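Local coordinates for protein sulfatase (Bacteroides fragilis CAG:558, PDB 6USS) that probably hydrolyses sulfate esters as a calcium-dependent arylsulfatase of the gut microbiome, its catalytic residue being replaced in this form, at residues K279-L291 with G324-K336. The protein carries 1 engineered substitution. Sequence-based numbering, arbitrary orientation.
Sequences KGLTPKEAAYAAL and GGLSSEPGWRDGK
Arg333 runs along the side of the helix beginning at Pro283 and is held there by Glu285 and Tyr288. Its CB already touches the Glu285 carboxylate, 3.7 Å from OE2. The chain then folds back on itself, bent at chi2 (-68°) and again at chi3, which brings CD over the face of the Tyr288 ring in a CH-pi contact. Arg333 NE donates to Glu285 OE2 at 3.0 Å. NH2 of the same guanidinium reaches Glu285 OE1 in a nearly straight bond (169°). This is a side-on, two-pronged salt bridge, with carboxylate and guanidinium close to coplanar. Arg333 CZ sits over the Tyr288 ring, 3.6 Å from its centroid, and NH1 lies toward the rim above CE2. The planes differ by just 14°, a flat cation-pi stack; ring and carboxylate together fix the rotation of the guanidinium.

Glu285 OE2 takes a second bond, from Asp334 N, which arrives from above the carboxylate plane. One acid thus grips both side chain and backbone of the loop. At the start of the helix Thr282, the N-cap, gives its hydroxyl proton to the anti lone pair of Asp334 OD2 (OG1 to OD2 2.7 Å), while the same OG1 weakly caps Glu285 N. Water joins Asp334 OD2 to Lys284 N, and another links Asp334 OD1 to Lys284 NZ; Lys284 CE rests 3.2 Å from Gly331 O.

Further along, Tyr288 OH is hydrogen-bonded to Asp48 OD2 and, through a water, linked to Leu326 N. The contact docks helix 283-308, which packs against helix 273-279 through Ala286 and Ala289, onto the loop leaving strand 315-321 of the central mixed sheet; residues 324-336 of that loop follow directly on the calcium ligands Asp322 and Asn323.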
ATOM      1  N   LYS A 279       4.834  21.091 -40.051  1.00 32.18           N
ATOM      2  CA  LYS A 279       6.153  20.596 -40.434  1.00 28.52           C
ATOM      3  C   LYS A 279       6.098  19.734 -41.688  1.00 31.34           C
ATOM      4  O   LYS A 279       7.141  19.473 -42.301  1.00 26.19           O
ATOM      5  CB  LYS A 279       6.756  19.765 -39.297  1.00 32.61           C
ATOM      6  CG  LYS A 279       7.834  20.433 -38.460  1.00 28.73           C
ATOM      7  CD  LYS A 279       8.230  19.492 -37.320  1.00 27.49           C
ATOM      8  CE  LYS A 279       9.434  19.986 -36.566  1.00 26.27           C
ATOM      9  NZ  LYS A 279       9.918  18.942 -35.617  1.00 27.37           N
ATOM     10  N   GLY A 280       4.913  19.257 -42.059  1.00 28.11           N
ATOM     11  CA  GLY A 280       4.755  18.443 -43.242  1.00 28.59           C
ATOM     12  C   GLY A 280       4.460  16.983 -43.001  1.00 22.27           C
ATOM     13  O   GLY A 280       4.505  16.202 -43.954  1.00 27.97           O
ATOM     14  N   LEU A 281       4.164  16.579 -41.775  1.00 23.90           N
ATOM     15  CA  LEU A 281       3.922  15.171 -41.510  1.00 23.92           C
ATOM     16  C   LEU A 281       2.480  14.795 -41.840  1.00 26.59           C
ATOM     17  O   LEU A 281       1.562  15.622 -41.781  1.00 27.57           O
ATOM     18  CB  LEU A 281       4.205  14.834 -40.050  1.00 23.25           C
ATOM     19  CG  LEU A 281       5.641  14.792 -39.539  1.00 23.02           C
ATOM     20  CD1 LEU A 281       6.295  16.181 -39.590  1.00 25.83           C
ATOM     21  CD2 LEU A 281       5.605  14.259 -38.110  1.00 16.30           C
ATOM     22  N   THR A 282       2.293  13.529 -42.201  1.00 23.15           N
ATOM     23  CA  THR A 282       0.962  12.985 -42.374  1.00 22.11           C
ATOM     24  C   THR A 282       0.223  13.012 -41.038  1.00 23.52           C
ATOM     25  O   THR A 282       0.854  13.039 -39.981  1.00 24.88           O
ATOM     26  CB  THR A 282       1.057  11.563 -42.889  1.00 20.64           C
ATOM     27  OG1 THR A 282       1.563  10.742 -41.828  1.00 25.92           O
ATOM     28  CG2 THR A 282       2.009  11.498 -44.074  1.00 14.80           C
ATOM     29  N   PRO A 283      -1.113  13.026 -41.057  1.00 26.68           N
ATOM     30  CA  PRO A 283      -1.858  13.104 -39.785  1.00 22.41           C
ATOM     31  C   PRO A 283      -1.485  12.022 -38.788  1.00 25.75           C
ATOM     32  O   PRO A 283      -1.264  12.324 -37.605  1.00 27.66           O
ATOM     33  CB  PRO A 283      -3.317  12.983 -40.237  1.00 19.66           C
ATOM     34  CG  PRO A 283      -3.320  13.526 -41.618  1.00 19.53           C
ATOM     35  CD  PRO A 283      -2.005  13.100 -42.227  1.00 22.06           C
ATOM     36  N   LYS A 284      -1.415  10.765 -39.238  1.00 23.88           N
ATOM     37  CA  LYS A 284      -0.972   9.673 -38.377  1.00 20.73           C
ATOM     38  C   LYS A 284       0.369   9.999 -37.735  1.00 21.96           C
ATOM     39  O   LYS A 284       0.539   9.869 -36.515  1.00 21.67           O
ATOM     40  CB  LYS A 284      -0.870   8.377 -39.181  1.00 19.24           C
ATOM     41  CG  LYS A 284      -2.186   7.747 -39.538  1.00 19.53           C
ATOM     42  CD  LYS A 284      -1.948   6.494 -40.362  1.00 19.97           C
ATOM     43  CE  LYS A 284      -3.241   5.801 -40.716  1.00 18.57           C
ATOM     44  NZ  LYS A 284      -4.015   6.607 -41.666  1.00 20.66           N
ATOM     45  N   GLU A 285       1.330  10.459 -38.537  1.00 18.41           N
ATOM     46  CA  GLU A 285       2.652  10.730 -37.982  1.00 21.96           C
ATOM     47  C   GLU A 285       2.658  12.005 -37.132  1.00 22.01           C
ATOM     48  O   GLU A 285       3.404  12.089 -36.151  1.00 19.24           O
ATOM     49  CB  GLU A 285       3.697  10.798 -39.106  1.00 21.91           C
ATOM     50  CG  GLU A 285       3.918   9.468 -39.862  1.00 21.90           C
ATOM     51  CD  GLU A 285       4.308   8.298 -38.956  1.00 25.02           C
ATOM     52  OE1 GLU A 285       5.465   8.264 -38.464  1.00 23.82           O
ATOM     53  OE2 GLU A 285       3.456   7.404 -38.732  1.00 20.48           O
ATOM     54  N   ALA A 286       1.829  12.996 -37.466  1.00 18.65           N
ATOM     55  CA  ALA A 286       1.730  14.165 -36.600  1.00 22.52           C
ATOM     56  C   ALA A 286       1.160  13.794 -35.231  1.00 25.07           C
ATOM     57  O   ALA A 286       1.600  14.327 -34.209  1.00 23.47           O
ATOM     58  CB  ALA A 286       0.884  15.253 -37.255  1.00 23.50           C
ATOM     59  N   ALA A 287       0.183  12.879 -35.184  1.00 19.81           N
ATOM     60  CA  ALA A 287      -0.326  12.441 -33.887  1.00 20.18           C
ATOM     61  C   ALA A 287       0.732  11.657 -33.107  1.00 24.21           C
ATOM     62  O   ALA A 287       0.843  11.804 -31.881  1.00 21.11           O
ATOM     63  CB  ALA A 287      -1.602  11.616 -34.059  1.00 14.55           C
ATOM     64  N   TYR A 288       1.517  10.814 -33.784  1.00 19.70           N
ATOM     65  CA  TYR A 288       2.578  10.104 -33.077  1.00 20.65           C
ATOM     66  C   TYR A 288       3.589  11.092 -32.504  1.00 21.12           C
ATOM     67  O   TYR A 288       3.906  11.052 -31.308  1.00 25.78           O
ATOM     68  CB  TYR A 288       3.262   9.092 -34.006  1.00 20.45           C
ATOM     69  CG  TYR A 288       3.990   7.949 -33.295  1.00 23.46           C
ATOM     70  CD1 TYR A 288       3.291   7.003 -32.540  1.00 23.21           C
ATOM     71  CD2 TYR A 288       5.371   7.804 -33.399  1.00 18.39           C
ATOM     72  CE1 TYR A 288       3.958   5.948 -31.893  1.00 18.41           C
ATOM     73  CE2 TYR A 288       6.040   6.758 -32.762  1.00 21.11           C
ATOM     74  CZ  TYR A 288       5.327   5.837 -32.008  1.00 21.29           C
ATOM     75  OH  TYR A 288       5.994   4.809 -31.383  1.00 19.00           O
ATOM     76  N   ALA A 289       4.087  12.004 -33.343  1.00 18.11           N
ATOM     77  CA  ALA A 289       5.032  13.024 -32.892  1.00 19.43           C
ATOM     78  C   ALA A 289       4.499  13.792 -31.690  1.00 22.67           C
ATOM     79  O   ALA A 289       5.257  14.129 -30.770  1.00 21.00           O
ATOM     80  CB  ALA A 289       5.340  13.992 -34.034  1.00 18.58           C
ATOM     81  N   ALA A 290       3.190  14.069 -31.682  1.00 18.76           N
ATOM     82  CA  ALA A 290       2.593  14.814 -30.587  1.00 16.14           C
ATOM     83  C   ALA A 290       2.562  13.987 -29.301  1.00 19.52           C
ATOM     84  O   ALA A 290       2.771  14.529 -28.208  1.00 17.87           O
ATOM     85  CB  ALA A 290       1.198  15.288 -30.988  1.00 15.33           C
ATOM     86  N   LEU A 291       2.324  12.671 -29.405  1.00 18.13           N
ATOM     87  CA  LEU A 291       2.439  11.809 -28.228  1.00 17.79           C
ATOM     88  C   LEU A 291       3.859  11.830 -27.680  1.00 18.81           C
ATOM     89  O   LEU A 291       4.066  11.909 -26.465  1.00 15.02           O
ATOM     90  CB  LEU A 291       2.044  10.374 -28.564  1.00 14.32           C
ATOM     91  CG  LEU A 291       0.566  10.099 -28.787  1.00 20.76           C
ATOM     92  CD1 LEU A 291       0.243   8.581 -28.671  1.00 16.21           C
ATOM     93  CD2 LEU A 291      -0.244  10.932 -27.815  1.00 17.58           C
ATOM     94  N   GLY A 324       9.869  -1.983 -28.382  1.00 18.89           N
ATOM     95  CA  GLY A 324       9.969  -1.193 -29.598  1.00 18.10           C
ATOM     96  C   GLY A 324       8.654  -0.552 -30.014  1.00 19.74           C
ATOM     97  O   GLY A 324       7.562  -0.933 -29.587  1.00 20.94           O
ATOM     98  N   GLY A 325       8.757   0.465 -30.860  1.00 17.50           N
ATOM     99  CA  GLY A 325       7.559   1.113 -31.358  1.00 18.08           C
ATOM    100  C   GLY A 325       6.717   0.168 -32.193  1.00 18.66           C
ATOM    101  O   GLY A 325       7.213  -0.793 -32.783  1.00 21.29           O
ATOM    102  N   LEU A 326       5.416   0.435 -32.224  1.00 16.89           N
ATOM    103  CA  LEU A 326       4.498  -0.375 -33.020  1.00 20.63           C
ATOM    104  C   LEU A 326       4.722  -0.116 -34.507  1.00 16.75           C
ATOM    105  O   LEU A 326       4.493   0.994 -34.995  1.00 18.38           O
ATOM    106  CB  LEU A 326       3.054  -0.070 -32.630  1.00 17.34           C
ATOM    107  CG  LEU A 326       1.947  -0.787 -33.389  1.00 18.84           C
ATOM    108  CD1 LEU A 326       1.974  -2.250 -33.063  1.00 17.27           C
ATOM    109  CD2 LEU A 326       0.608  -0.197 -33.017  1.00 18.00           C
ATOM    110  N   SER A 327       5.183  -1.139 -35.226  1.00 18.88           N
ATOM    111  CA  SER A 327       5.430  -1.025 -36.660  1.00 23.41           C
ATOM    112  C   SER A 327       4.658  -2.061 -37.469  1.00 22.67           C
ATOM    113  O   SER A 327       4.959  -2.251 -38.654  1.00 21.34           O
ATOM    114  CB  SER A 327       6.927  -1.138 -36.957  1.00 17.35           C
ATOM    115  OG  SER A 327       7.483  -2.230 -36.261  1.00 17.35           O
ATOM    116  N   SER A 328       3.654  -2.706 -36.867  1.00 25.11           N
ATOM    117  CA  SER A 328       2.855  -3.761 -37.484  1.00 25.49           C
ATOM    118  C   SER A 328       1.590  -3.252 -38.152  1.00 23.60           C
ATOM    119  O   SER A 328       0.958  -4.013 -38.892  1.00 20.93           O
ATOM    120  CB  SER A 328       2.369  -4.770 -36.441  1.00 23.56           C
ATOM    121  OG  SER A 328       3.334  -5.044 -35.464  1.00 27.93           O
ATOM    122  N   GLU A 329       1.168  -2.024 -37.864  1.00 18.14           N
ATOM    123  CA  GLU A 329      -0.214  -1.628 -38.111  1.00 22.13           C
ATOM    124  C   GLU A 329      -0.307  -0.372 -38.966  1.00 25.22           C
ATOM    125  O   GLU A 329      -0.042   0.739 -38.465  1.00 25.38           O
ATOM    126  CB  GLU A 329      -0.936  -1.441 -36.778  1.00 17.38           C
ATOM    127  CG  GLU A 329      -1.105  -2.754 -36.037  1.00 22.02           C
ATOM    128  CD  GLU A 329      -2.064  -2.671 -34.862  1.00 28.33           C
ATOM    129  OE1 GLU A 329      -2.414  -1.533 -34.468  1.00 25.23           O
ATOM    130  OE2 GLU A 329      -2.461  -3.745 -34.333  1.00 22.77           O
ATOM    131  N   PRO A 330      -0.700  -0.487 -40.240  1.00 21.58           N
ATOM    132  CA  PRO A 330      -0.718   0.699 -41.114  1.00 18.77           C
ATOM    133  C   PRO A 330      -1.827   1.679 -40.782  1.00 17.65           C
ATOM    134  O   PRO A 330      -1.747   2.840 -41.193  1.00 18.05           O
ATOM    135  CB  PRO A 330      -0.903   0.103 -42.518  1.00 22.41           C
ATOM    136  CG  PRO A 330      -0.790  -1.406 -42.353  1.00 21.83           C
ATOM    137  CD  PRO A 330      -1.135  -1.704 -40.945  1.00 19.48           C
ATOM    138  N   GLY A 331      -2.867   1.250 -40.072  1.00 18.58           N
ATOM    139  CA  GLY A 331      -3.876   2.174 -39.587  1.00 19.24           C
ATOM    140  C   GLY A 331      -3.399   3.131 -38.507  1.00 18.68           C
ATOM    141  O   GLY A 331      -4.104   4.096 -38.205  1.00 22.39           O
ATOM    142  N   TRP A 332      -2.229   2.903 -37.921  1.00 18.21           N
ATOM    143  CA  TRP A 332      -1.697   3.856 -36.961  1.00 19.83           C
ATOM    144  C   TRP A 332      -0.453   4.579 -37.443  1.00 22.18           C
ATOM    145  O   TRP A 332      -0.197   5.697 -36.989  1.00 20.37           O
ATOM    146  CB  TRP A 332      -1.390   3.169 -35.628  1.00 13.49           C
ATOM    147  CG  TRP A 332      -2.617   2.780 -34.865  1.00 17.58           C
ATOM    148  CD1 TRP A 332      -2.951   1.524 -34.429  1.00 16.56           C
ATOM    149  CD2 TRP A 332      -3.679   3.653 -34.428  1.00 17.58           C
ATOM    150  NE1 TRP A 332      -4.152   1.562 -33.742  1.00 17.97           N
ATOM    151  CE2 TRP A 332      -4.622   2.851 -33.735  1.00 15.86           C
ATOM    152  CE3 TRP A 332      -3.925   5.027 -34.555  1.00 11.53           C
ATOM    153  CZ2 TRP A 332      -5.787   3.381 -33.173  1.00 14.76           C
ATOM    154  CZ3 TRP A 332      -5.086   5.554 -33.996  1.00 11.99           C
ATOM    155  CH2 TRP A 332      -6.003   4.730 -33.313  1.00 15.79           C
ATOM    156  N   ARG A 333       0.319   3.991 -38.354  1.00 19.44           N
ATOM    157  CA  ARG A 333       1.584   4.584 -38.769  1.00 21.53           C
ATOM    158  C   ARG A 333       1.691   4.590 -40.285  1.00 23.27           C
ATOM    159  O   ARG A 333       1.267   3.639 -40.953  1.00 19.68           O
ATOM    160  CB  ARG A 333       2.794   3.836 -38.176  1.00 20.10           C
ATOM    161  CG  ARG A 333       2.747   3.623 -36.659  1.00 19.50           C
ATOM    162  CD  ARG A 333       2.877   4.934 -35.898  1.00 18.94           C
ATOM    163  NE  ARG A 333       4.056   5.695 -36.305  1.00 19.31           N
ATOM    164  CZ  ARG A 333       5.305   5.441 -35.913  1.00 22.14           C
ATOM    165  NH1 ARG A 333       5.573   4.433 -35.078  1.00 21.22           N
ATOM    166  NH2 ARG A 333       6.295   6.210 -36.358  1.00 23.99           N
ATOM    167  N   ASP A 334       2.245   5.680 -40.819  1.00 21.71           N
ATOM    168  CA  ASP A 334       2.619   5.775 -42.220  1.00 22.98           C
ATOM    169  C   ASP A 334       4.097   5.418 -42.363  1.00 23.53           C
ATOM    170  O   ASP A 334       4.788   5.119 -41.383  1.00 20.45           O
ATOM    171  CB  ASP A 334       2.317   7.169 -42.777  1.00 24.45           C
ATOM    172  CG  ASP A 334       0.823   7.400 -43.015  1.00 29.69           C
ATOM    173  OD1 ASP A 334       0.139   6.484 -43.533  1.00 29.93           O
ATOM    174  OD2 ASP A 334       0.325   8.495 -42.683  1.00 28.13           O
ATOM    175  N   GLY A 335       4.580   5.452 -43.603  1.00 22.10           N
ATOM    176  CA  GLY A 335       5.885   4.924 -43.944  1.00 18.08           C
ATOM    177  C   GLY A 335       5.849   3.431 -44.235  1.00 24.52           C
ATOM    178  O   GLY A 335       4.897   2.721 -43.908  1.00 20.80           O
ATOM    179  N   LYS A 336       6.921   2.952 -44.870  1.00 21.00           N
ATOM    180  CA  LYS A 336       7.018   1.542 -45.233  1.00 25.70           C
ATOM    181  C   LYS A 336       6.798   0.675 -44.002  1.00 27.98           C
ATOM    182  O   LYS A 336       7.481   0.829 -42.985  1.00 29.19           O
ATOM    183  CB  LYS A 336       8.384   1.259 -45.862  1.00 27.56           C
ATOM    184  CG  LYS A 336       8.624  -0.185 -46.254  1.00 33.50           C
ATOM    185  CD  LYS A 336       9.625  -0.284 -47.410  1.00 34.28           C
ATOM    186  CE  LYS A 336      10.734  -1.310 -47.126  1.00 36.72           C
ATOM    187  NZ  LYS A 336      10.232  -2.718 -47.021  1.00 36.15           N
TER
HETATM  188  O   HOH W   1      -1.226   7.848 -35.655  1.00 16.76           O
HETATM  189  O   HOH W   2      -1.662   9.754 -41.919  1.00 18.15           O
HETATM  190  O   HOH W   3      -2.323   7.022 -43.870  1.00 22.41           O
HETATM  191  O   HOH W   4       6.796   6.563 -40.199  1.00 18.90           O
HETATM  192  O   HOH W   5       4.690   2.571 -30.616  1.00 15.98           O